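Local coordinates for protein putative transcriptional regulator, sugar-binding family (Arthrobacter aurescens, PDB 3NZE) that probably acts as a sugar-responsive transcriptional regulator of the SorC family, binding DNA and a carbohydrate effector, the part present here being its putative sugar-binding domain, at residues A[85-88]-A[89-93]; A[139-142]-A[143-147]; A[190-194]-A[195-199]; A[213-216]-A[217-221]; A[237-240]-A[241-245]. All coordinates share one frame; numbering follows the deposited sequence.

Contact 1: residues A[85-88]-A[89-93]; sequences VVQL and NGAGN
Gln87 reaches along the chain with its amide and ties down the carbonyl of Asn89, two residues on. Its NE2 donates to Asn89 O at 2.9 Å, with an N-H...O angle of 151°. CG is turned away from the residue's own nitrogen (chi1 -176°) and the chain runs on extended, which carries the amide past Leu88 to the oxygen; the oxygen lies a little out of the amide plane. Gln87 CG also rests 3.2 Å from Asn89 O. The other amide atom, OE1, is held by Gln119 NE2 and Phe120 N, so the buried group is gripped at both ends. An alanine in its place would probably leave Asn89 O without this donor and the turn out of the strand freer to shift. Here strand 84-87, a parallel member of the central Rossmann-like sheet, gives way at its C-terminal end to a loop, and such ends commonly border the ligand site in this type of fold. Asn89 has CG between its N and carbonyl carbon (chi1 53°), the torsion at which OD1 meets Trp64 N. Its own backbone N is buried with no partner in the model. Leu88, between the two polar residues, directs its branched end away from the loop and rests on the Gln148 side chain of helix 139-149. Ala91 CB approaches Gln87 NE2 at 4.1 Å and also touches Trp64 and Ala102.

Contact 2: residues A[139-142]-A[143-147]; sequences RSVQ and RILDL
Arg139 and Arg143 open the ladder of backbone hydrogen bonds in this helix: Arg143 N donates to Arg139 O at 3.0 Å. Leu145 N to Val141 O and Asp146 N to Gln142 O repeat the i to i+4 step, the former with its donor in the carbonyl plane. Val141 O also takes a weak bond from Ile144 N.

Apolar contact joins Val141 and Leu145, one turn apart, whose side chains lie alongside each other and point the same way. Val141 CG1 meets Leu145 CD1 at 3.9 Å, and Leu145 CG lies 3.5 Å from Val141 O. Further out, Leu145 packs on Phe120 and Trp136. Replacing Leu145 by a serine would probably cost Val141 CG1 this neighbour and open a gap towards those two aromatic residues.

Charge pairing occupies another side. In the conformer given, one of two modelled, Arg143 bends at chi2 (-70°) and chi3 (77°) to bring its guanidinium back to Asp146. NH2 donates to Asp146 OD2 at 2.7 Å, on the syn side of the carboxylate and in the guanidinium plane, while NE adds a weak bond. The bridge holds for this conformer and may not be made in the other. Gln142 CB lies over one guanidinium face, 4.1 Å from NH2, and the Gln142 amide turns elsewhere, its NE2 donating to Trp136 O.

Long polar chains suit the exposed side and branched aliphatic ones the inner side, where Ile144 reaches Val86 and Glu118: this is an amphipathic helix packed against a sheet of an alpha/beta domain.

Contact 3: residues A[190-194]-A[195-199]; sequences GDVAT and VFFRS
Strands 190-192 and 195-198 run antiparallel, their short axes 4.5 Å apart at the closest and 136° from one another, with Val192 and Val195 forming a hydrogen-bonded pair and Phe197 N donating to Gly190 O at 3.0 Å. Val195 N approaches Val192 O from well above the carbonyl plane. The connection is a type I' turn, so this is a two-residue beta hairpin, with Ala193 and Thr194 both at positive phi. An Asx motif braces it: Asp191 OD2 accepts from Thr194 N at 2.8 Å, on the anti side of the carboxylate, while OD1 is held by Tyr170 OH. On the same face of the sheet, Asp191 CB makes a CH-pi contact with Phe196, 4.0 Å from the ring centroid. Thr194 O lies 3.4 Å from CE2 of that ring. On the other face, Phe197 folds back across the partner strand. Its CG is set over its own backbone, flanked by N and C (chi1 47°), laying the ring over the Gly190 peptide, with Gly190 O over the ring centre. A CB on Gly190 would probably crowd Phe197 CE1, so glycine fits here. Val192 CG2 meets Phe197 CE2 at 4.1 Å.

Contact 4: residues A[213-216]-A[217-221]; sequences TGPS and HEQLR
The amide of Gln219 meets the ring of Pro215 at an oblique crossing, NE2 lying 3.4 Å from Pro215 CB. Gln219 sends its CG to the far side from its own nitrogen (chi1 -177°) and runs extended back past the helix start, which puts the amide beside the proline. The ring of Pro215 thus offers CB as an apolar surface to the Gln219 amide. The imidazole of His217 is engaged outside the turn, its NE2 bonding Val195 O in the neighbouring hairpin. One face of the Arg221 guanidinium has His217 O over its centre, 3.9 Å above the plane, and its NH1 reaches Ala245 O.

Ser216 is the N-cap of helix 217-221. Its OG accepts from Gln219 N at 3.0 Å in a nearly straight bond of 161°, the hydroxyl being held between the serine's own N and carbonyl carbon (chi1 68°). Ser216 O takes Leu220 N at 3.1 Å, the first regular turn. A water accepts from Ser216 N and adds a weak link to Gln219 OE1.

Serine's short hydroxyl stands in for the carbonyl of a missing preceding turn. Together, the bond from Gln219 N to Ser216 OG and the bond from Leu220 N to Ser216 O satisfy N-H groups at the helix start, which is what capping chemistry provides.

Contact 5: residues A[237-240]-A[241-245]; sequences NGLQ and GALAA
Helix 236-244 is the connection of a beta-alpha-beta unit between the parallel strands 225-230 and 250-254, and inside it Leu239 and Leu243 meet one turn apart. Leu239 CG approaches Leu243 CD1 at 3.9 Å, and Leu239 CD1 comes to 4.0 Å from Leu243 CG, so the branched ends touch at an angle. Although Leu239 CB points away from residues 241-245, its chain returns: CG stands opposite the backbone nitrogen (chi1 178°), and the bend at chi2 (60°) brings CD1 to its neighbour. Both leucines continue onto Leu261 of helix 255-261, and Leu239 also reaches Leu251 and Leu253 of the following strand.

Four successive i to i+4 bonds carry the backbone: Gly241 N to Asn237 O, Ala242 N to Gly238 O, Leu243 N to Leu239 O and Ala244 N to Gln240 O. The third, 2.9 Å from Leu243 N to Leu239 O, ties together the two turns that bear the leucines. Leu243 CG also lies 3.4 Å from Leu239 O, tucked against the carbonyl.

Gly238, Gly241 and Ala242 are buried and slender, and the ring of Phe197 from the hairpin comes close upon their backbone. Gln240, partly exposed, also packs against Leu261. The chemistry therefore divides the helix: leucines supply an apolar contact with helix 255-261 and strand 250-254, while Gly241 and Ala242 probably let an aromatic ring approach the backbone itself.

Contacts 1, 3 and 5 are largely buried, whereas contacts 2 and 4 are partly exposed. Contacts 1 and 3 both belong to the central sheet, one at a strand end and one in a hairpin; contact 2 packs beside contact 1 through Val86 and Ile144. Contact 4 links its neighbours by polar bonds: Thr213 OG1 to Gly90 N in contact 1, His217 to contact 3 and Arg221 to contact 5. Contacts 3 and 5 meet instead by ring against helix backbone. Salt bridging appears on the exposed side of contact 2, while the interior contacts use amide, Asx and apolar interactions. Contacts 1 and 5 lie on opposite sides of the chain's centre.

Contact 1: residues A[85-88]-A[89-93]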
# COMPACT_ATOMS: atom_id res chain seq x y z
N VAL A 85 9.29 -1.46 -12.95
CA VAL A 85 8.43 -1.62 -11.79
C VAL A 85 9.22 -2.35 -10.72
O VAL A 85 9.75 -3.44 -10.95
CB VAL A 85 7.11 -2.36 -12.09
CG1 VAL A 85 6.16 -1.47 -12.88
CG2 VAL A 85 7.37 -3.67 -12.81
N VAL A 86 9.32 -1.74 -9.55
CA VAL A 86 10.11 -2.30 -8.46
C VAL A 86 9.24 -2.69 -7.27
O VAL A 86 8.36 -1.94 -6.83
CB VAL A 86 11.30 -1.37 -8.05
CG1 VAL A 86 10.81 0.03 -7.62
CG2 VAL A 86 12.15 -2.02 -6.96
N GLN A 87 9.49 -3.88 -6.74
CA GLN A 87 8.77 -4.41 -5.60
C GLN A 87 9.27 -3.72 -4.32
O GLN A 87 10.47 -3.68 -4.07
CB GLN A 87 9.06 -5.91 -5.53
CG GLN A 87 8.35 -6.69 -4.46
CD GLN A 87 8.77 -8.16 -4.51
OE1 GLN A 87 9.26 -8.63 -5.54
NE2 GLN A 87 8.57 -8.89 -3.42
N LEU A 88 8.35 -3.19 -3.51
CA LEU A 88 8.74 -2.40 -2.33
C LEU A 88 8.87 -3.19 -1.03
O LEU A 88 9.49 -2.72 -0.08
CB LEU A 88 7.75 -1.25 -2.11
CG LEU A 88 7.68 -0.23 -3.25
CD1 LEU A 88 6.75 0.93 -2.86
CD2 LEU A 88 9.07 0.29 -3.56
N ASN A 89 8.26 -4.37 -0.99
CA ASN A 89 8.28 -5.21 0.19
C ASN A 89 8.51 -6.67 -0.18
O ASN A 89 8.13 -7.08 -1.26
CB ASN A 89 6.97 -5.08 0.99
CG ASN A 89 5.73 -5.33 0.15
OD1 ASN A 89 5.63 -4.87 -0.99
ND2 ASN A 89 4.77 -6.05 0.71
N GLY A 90 9.13 -7.43 0.71
CA GLY A 90 9.52 -8.81 0.42
C GLY A 90 8.33 -9.75 0.38
O GLY A 90 7.19 -9.34 0.60
N ALA A 91 8.60 -11.02 0.08
CA ALA A 91 7.51 -12.00 -0.03
C ALA A 91 7.96 -13.37 0.43
O ALA A 91 9.12 -13.74 0.25
CB ALA A 91 6.98 -12.08 -1.48
N GLY A 92 7.03 -14.13 1.00
CA GLY A 92 7.35 -15.45 1.51
C GLY A 92 7.29 -15.40 3.03
O GLY A 92 8.18 -14.84 3.67
N ASN A 93 6.24 -15.97 3.61
CA ASN A 93 6.07 -15.89 5.05
C ASN A 93 6.16 -17.24 5.75
O ASN A 93 6.50 -18.26 5.13
CB ASN A 93 4.75 -15.18 5.38
CG ASN A 93 3.55 -15.98 4.95
OD1 ASN A 93 3.68 -17.15 4.59
ND2 ASN A 93 2.37 -15.36 4.97

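Contact 2: residues A[139-142]-A[143-147]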
# COMPACT_ATOMS: atom_id res chain seq x y z
N ARG A 139 24.72 -7.02 -1.13
CA ARG A 139 24.65 -6.24 -2.36
C ARG A 139 23.36 -6.52 -3.15
O ARG A 139 22.78 -5.61 -3.75
CB ARG A 139 25.88 -6.48 -3.23
CG ARG A 139 27.14 -5.85 -2.66
CD ARG A 139 28.38 -6.41 -3.32
NE ARG A 139 28.41 -7.86 -3.20
CZ ARG A 139 29.24 -8.65 -3.87
NH1 ARG A 139 29.18 -9.96 -3.69
NH2 ARG A 139 30.11 -8.14 -4.73
N SER A 140 22.91 -7.77 -3.13
CA SER A 140 21.71 -8.12 -3.86
C SER A 140 20.53 -7.31 -3.35
O SER A 140 19.66 -6.90 -4.12
CB SER A 140 21.42 -9.62 -3.72
OG SER A 140 21.13 -9.92 -2.37
N VAL A 141 20.50 -7.08 -2.04
CA VAL A 141 19.41 -6.33 -1.44
C VAL A 141 19.60 -4.84 -1.69
O VAL A 141 18.66 -4.14 -2.10
CB VAL A 141 19.29 -6.60 0.07
CG1 VAL A 141 18.26 -5.67 0.70
CG2 VAL A 141 18.92 -8.06 0.31
N GLN A 142 20.82 -4.36 -1.47
CA GLN A 142 21.14 -2.94 -1.59
C GLN A 142 20.85 -2.38 -2.98
O GLN A 142 20.41 -1.24 -3.11
CB GLN A 142 22.61 -2.70 -1.21
CG GLN A 142 22.88 -2.88 0.27
CD GLN A 142 24.36 -2.89 0.62
OE1 GLN A 142 25.22 -3.03 -0.25
NE2 GLN A 142 24.67 -2.74 1.90
N ARG A 143 21.07 -3.19 -4.01
CA ARG A 143 20.81 -2.73 -5.37
C ARG A 143 19.32 -2.46 -5.58
O ARG A 143 18.93 -1.55 -6.31
CB ARG A 143 21.33 -3.74 -6.39
CG ARG A 143 22.85 -3.91 -6.40
CD ARG A 143 23.58 -2.69 -6.95
NE ARG A 143 23.63 -1.59 -6.00
CZ ARG A 143 24.47 -1.54 -4.96
NH1 ARG A 143 25.32 -2.54 -4.75
NH2 ARG A 143 24.45 -0.50 -4.14
N ILE A 144 18.48 -3.25 -4.92
CA ILE A 144 17.05 -3.00 -4.97
C ILE A 144 16.65 -1.80 -4.10
O ILE A 144 15.82 -0.99 -4.51
CB ILE A 144 16.24 -4.25 -4.57
CG1 ILE A 144 16.56 -5.39 -5.53
CG2 ILE A 144 14.74 -3.94 -4.61
CD1 ILE A 144 16.27 -5.07 -6.98
N LEU A 145 17.24 -1.68 -2.91
CA LEU A 145 17.00 -0.52 -2.07
C LEU A 145 17.31 0.76 -2.85
O LEU A 145 16.61 1.76 -2.71
CB LEU A 145 17.82 -0.59 -0.78
CG LEU A 145 17.48 -1.76 0.15
CD1 LEU A 145 18.41 -1.81 1.35
CD2 LEU A 145 16.01 -1.69 0.59
N ASP A 146 18.35 0.71 -3.68
CA ASP A 146 18.76 1.88 -4.45
C ASP A 146 17.71 2.25 -5.50
O ASP A 146 17.45 3.44 -5.75
CB ASP A 146 20.11 1.64 -5.13
CG ASP A 146 21.27 1.57 -4.14
OD1 ASP A 146 21.11 1.97 -2.97
OD2 ASP A 146 22.36 1.10 -4.55
N LEU A 147 17.13 1.24 -6.12
CA LEU A 147 16.07 1.45 -7.11
C LEU A 147 14.84 2.04 -6.44
O LEU A 147 14.21 2.96 -6.96
CB LEU A 147 15.68 0.14 -7.80
CG LEU A 147 16.34 -0.16 -9.14
CD1 LEU A 147 15.79 -1.47 -9.71
CD2 LEU A 147 16.09 0.99 -10.11

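Contact 3: residues A[190-194]-A[195-199]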
# COMPACT_ATOMS: atom_id res chain seq x y z
N GLY A 190 -1.94 0.64 11.91
CA GLY A 190 -1.88 0.15 10.55
C GLY A 190 -0.49 0.20 9.95
O GLY A 190 0.50 0.50 10.63
N ASP A 191 -0.41 -0.08 8.65
CA ASP A 191 0.88 -0.11 7.97
C ASP A 191 0.73 0.24 6.51
O ASP A 191 -0.33 0.09 5.92
CB ASP A 191 1.56 -1.49 8.09
CG ASP A 191 1.04 -2.50 7.05
OD1 ASP A 191 0.05 -3.21 7.35
OD2 ASP A 191 1.62 -2.60 5.94
N VAL A 192 1.83 0.73 5.94
CA VAL A 192 1.97 0.76 4.50
C VAL A 192 3.26 0.03 4.19
O VAL A 192 4.31 0.32 4.77
CB VAL A 192 2.05 2.20 3.99
CG1 VAL A 192 2.65 2.21 2.58
CG2 VAL A 192 0.66 2.82 3.99
N ALA A 193 3.17 -0.94 3.28
CA ALA A 193 4.33 -1.73 2.85
C ALA A 193 5.03 -2.45 4.02
O ALA A 193 6.24 -2.68 3.98
CB ALA A 193 5.32 -0.83 2.08
N THR A 194 4.24 -2.80 5.02
CA THR A 194 4.70 -3.46 6.25
C THR A 194 5.48 -2.55 7.20
O THR A 194 6.10 -3.02 8.15
CB THR A 194 5.45 -4.82 6.00
OG1 THR A 194 6.82 -4.58 5.62
CG2 THR A 194 4.74 -5.65 4.94
N VAL A 195 5.45 -1.23 6.96
CA VAL A 195 6.00 -0.27 7.90
C VAL A 195 4.85 0.38 8.67
O VAL A 195 3.98 1.02 8.09
CB VAL A 195 6.84 0.83 7.22
CG1 VAL A 195 7.50 1.75 8.26
CG2 VAL A 195 7.91 0.22 6.32
N PHE A 196 4.86 0.19 9.98
CA PHE A 196 3.72 0.55 10.83
C PHE A 196 3.73 1.99 11.30
O PHE A 196 4.79 2.63 11.37
CB PHE A 196 3.68 -0.40 12.02
CG PHE A 196 3.50 -1.84 11.64
CD1 PHE A 196 2.23 -2.40 11.61
CD2 PHE A 196 4.59 -2.63 11.28
CE1 PHE A 196 2.04 -3.72 11.23
CE2 PHE A 196 4.41 -3.96 10.91
CZ PHE A 196 3.13 -4.50 10.89
N PHE A 197 2.55 2.50 11.63
CA PHE A 197 2.41 3.86 12.16
C PHE A 197 1.31 3.94 13.22
O PHE A 197 0.46 3.04 13.31
CB PHE A 197 2.11 4.83 11.03
CG PHE A 197 1.03 4.35 10.11
CD1 PHE A 197 -0.30 4.34 10.51
CD2 PHE A 197 1.34 3.87 8.84
CE1 PHE A 197 -1.31 3.89 9.67
CE2 PHE A 197 0.34 3.41 7.99
CZ PHE A 197 -0.99 3.42 8.41
N ARG A 198 1.33 5.02 14.00
CA ARG A 198 0.33 5.26 15.05
C ARG A 198 -0.81 6.12 14.51
O ARG A 198 -0.79 6.54 13.35
CB ARG A 198 0.98 5.95 16.27
CG ARG A 198 2.16 5.17 16.86
CD ARG A 198 2.70 5.87 18.12
NE ARG A 198 3.88 5.20 18.67
CZ ARG A 198 5.12 5.36 18.22
NH1 ARG A 198 5.37 6.19 17.21
NH2 ARG A 198 6.12 4.70 18.80
N SER A 199 -1.81 6.40 15.34
CA SER A 199 -2.96 7.18 14.88
C SER A 199 -2.55 8.58 14.42
O SER A 199 -3.18 9.14 13.52
CB SER A 199 -4.04 7.28 15.97
OG SER A 199 -3.55 7.95 17.13

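Contact 4: residues A[213-216]-A[217-221]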
# COMPACT_ATOMS: atom_id res chain seq x y z
N THR A 213 10.57 -4.96 5.83
CA THR A 213 11.31 -4.89 4.58
C THR A 213 10.97 -3.66 3.72
O THR A 213 11.60 -3.44 2.69
CB THR A 213 11.11 -6.17 3.70
OG1 THR A 213 9.78 -6.21 3.18
CG2 THR A 213 11.38 -7.44 4.52
N GLY A 214 9.98 -2.87 4.14
CA GLY A 214 9.50 -1.78 3.31
C GLY A 214 10.23 -0.45 3.50
O GLY A 214 11.01 -0.29 4.44
N PRO A 215 9.99 0.50 2.58
CA PRO A 215 10.61 1.83 2.61
C PRO A 215 10.14 2.64 3.82
O PRO A 215 9.01 2.46 4.28
CB PRO A 215 10.08 2.51 1.33
CG PRO A 215 9.49 1.40 0.51
CD PRO A 215 9.03 0.37 1.48
N SER A 216 10.98 3.53 4.32
CA SER A 216 10.57 4.37 5.44
C SER A 216 9.49 5.32 4.98
O SER A 216 9.37 5.62 3.79
CB SER A 216 11.74 5.19 6.00
OG SER A 216 12.16 6.17 5.07
N HIS A 217 8.71 5.80 5.93
CA HIS A 217 7.69 6.79 5.61
C HIS A 217 8.34 8.08 5.12
O HIS A 217 7.81 8.73 4.21
CB HIS A 217 6.75 6.99 6.80
CG HIS A 217 5.97 5.76 7.15
ND1 HIS A 217 5.33 5.59 8.35
CD2 HIS A 217 5.75 4.62 6.44
CE1 HIS A 217 4.73 4.41 8.37
NE2 HIS A 217 4.98 3.80 7.22
N GLU A 218 9.50 8.44 5.67
CA GLU A 218 10.24 9.59 5.19
C GLU A 218 10.57 9.47 3.70
O GLU A 218 10.41 10.42 2.93
CB GLU A 218 11.52 9.83 6.00
CG GLU A 218 12.31 11.06 5.54
CD GLU A 218 13.63 11.24 6.26
OE1 GLU A 218 13.96 10.41 7.14
OE2 GLU A 218 14.35 12.21 5.94
N GLN A 219 11.03 8.30 3.28
CA GLN A 219 11.29 8.07 1.86
C GLN A 219 10.02 8.18 1.02
O GLN A 219 10.03 8.81 -0.04
CB GLN A 219 11.96 6.72 1.65
CG GLN A 219 12.31 6.46 0.19
CD GLN A 219 13.09 5.17 0.01
OE1 GLN A 219 14.27 5.08 0.36
NE2 GLN A 219 12.43 4.16 -0.54
N LEU A 220 8.92 7.58 1.47
CA LEU A 220 7.66 7.69 0.75
C LEU A 220 7.24 9.14 0.56
O LEU A 220 6.78 9.53 -0.51
CB LEU A 220 6.53 6.97 1.49
CG LEU A 220 6.40 5.48 1.30
CD1 LEU A 220 5.09 5.04 1.92
CD2 LEU A 220 6.46 5.11 -0.18
N ARG A 221 7.39 9.94 1.61
CA ARG A 221 6.92 11.31 1.53
C ARG A 221 7.69 12.14 0.50
O ARG A 221 7.25 13.22 0.14
CB ARG A 221 6.95 11.98 2.91
CG ARG A 221 5.80 11.56 3.82
CD ARG A 221 5.75 12.40 5.11
NE ARG A 221 6.83 12.07 6.03
CZ ARG A 221 6.74 11.19 7.03
NH1 ARG A 221 5.61 10.55 7.25
NH2 ARG A 221 7.79 10.97 7.80
O HOH W 1 13.74 3.39 3.24

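Contact 5: residues A[237-240]-A[241-245]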
# COMPACT_ATOMS: atom_id res chain seq x y z
N ASN A 237 -9.29 2.88 10.57
CA ASN A 237 -8.25 3.28 11.51
C ASN A 237 -6.88 3.37 10.85
O ASN A 237 -6.12 4.31 11.11
CB ASN A 237 -8.20 2.33 12.71
CG ASN A 237 -9.23 2.68 13.76
OD1 ASN A 237 -9.59 3.85 13.92
ND2 ASN A 237 -9.71 1.67 14.48
N GLY A 238 -6.58 2.40 10.00
CA GLY A 238 -5.32 2.36 9.28
C GLY A 238 -5.22 3.53 8.32
O GLY A 238 -4.18 4.18 8.23
N LEU A 239 -6.29 3.79 7.59
CA LEU A 239 -6.28 4.88 6.63
C LEU A 239 -6.08 6.21 7.33
O LEU A 239 -5.33 7.06 6.85
CB LEU A 239 -7.57 4.92 5.81
CG LEU A 239 -7.65 6.07 4.80
CD1 LEU A 239 -6.51 6.01 3.80
CD2 LEU A 239 -8.99 6.06 4.09
N GLN A 240 -6.76 6.41 8.45
CA GLN A 240 -6.62 7.66 9.20
C GLN A 240 -5.17 7.93 9.56
O GLN A 240 -4.69 9.06 9.43
CB GLN A 240 -7.48 7.64 10.47
CG GLN A 240 -8.94 7.98 10.23
CD GLN A 240 -9.75 7.94 11.52
OE1 GLN A 240 -9.87 6.90 12.17
NE2 GLN A 240 -10.31 9.09 11.89
N GLY A 241 -4.49 6.89 10.04
CA GLY A 241 -3.09 6.99 10.40
C GLY A 241 -2.21 7.28 9.19
O GLY A 241 -1.27 8.08 9.29
N ALA A 242 -2.49 6.63 8.07
CA ALA A 242 -1.67 6.85 6.87
C ALA A 242 -1.81 8.28 6.39
O ALA A 242 -0.85 8.88 5.93
CB ALA A 242 -2.06 5.89 5.77
N LEU A 243 -3.03 8.80 6.46
CA LEU A 243 -3.27 10.17 6.06
C LEU A 243 -2.62 11.13 7.03
O LEU A 243 -2.04 12.15 6.63
CB LEU A 243 -4.77 10.44 5.94
CG LEU A 243 -5.48 9.73 4.78
CD1 LEU A 243 -6.98 9.91 4.85
CD2 LEU A 243 -4.94 10.19 3.42
N ALA A 244 -2.69 10.81 8.33
CA ALA A 244 -2.01 11.63 9.33
C ALA A 244 -0.52 11.68 9.06
O ALA A 244 0.13 12.71 9.28
CB ALA A 244 -2.28 11.11 10.74
N ALA A 245 0.02 10.57 8.56
CA ALA A 245 1.44 10.49 8.24
C ALA A 245 1.78 11.16 6.91
O ALA A 245 2.95 11.29 6.55
CB ALA A 245 1.90 9.03 8.24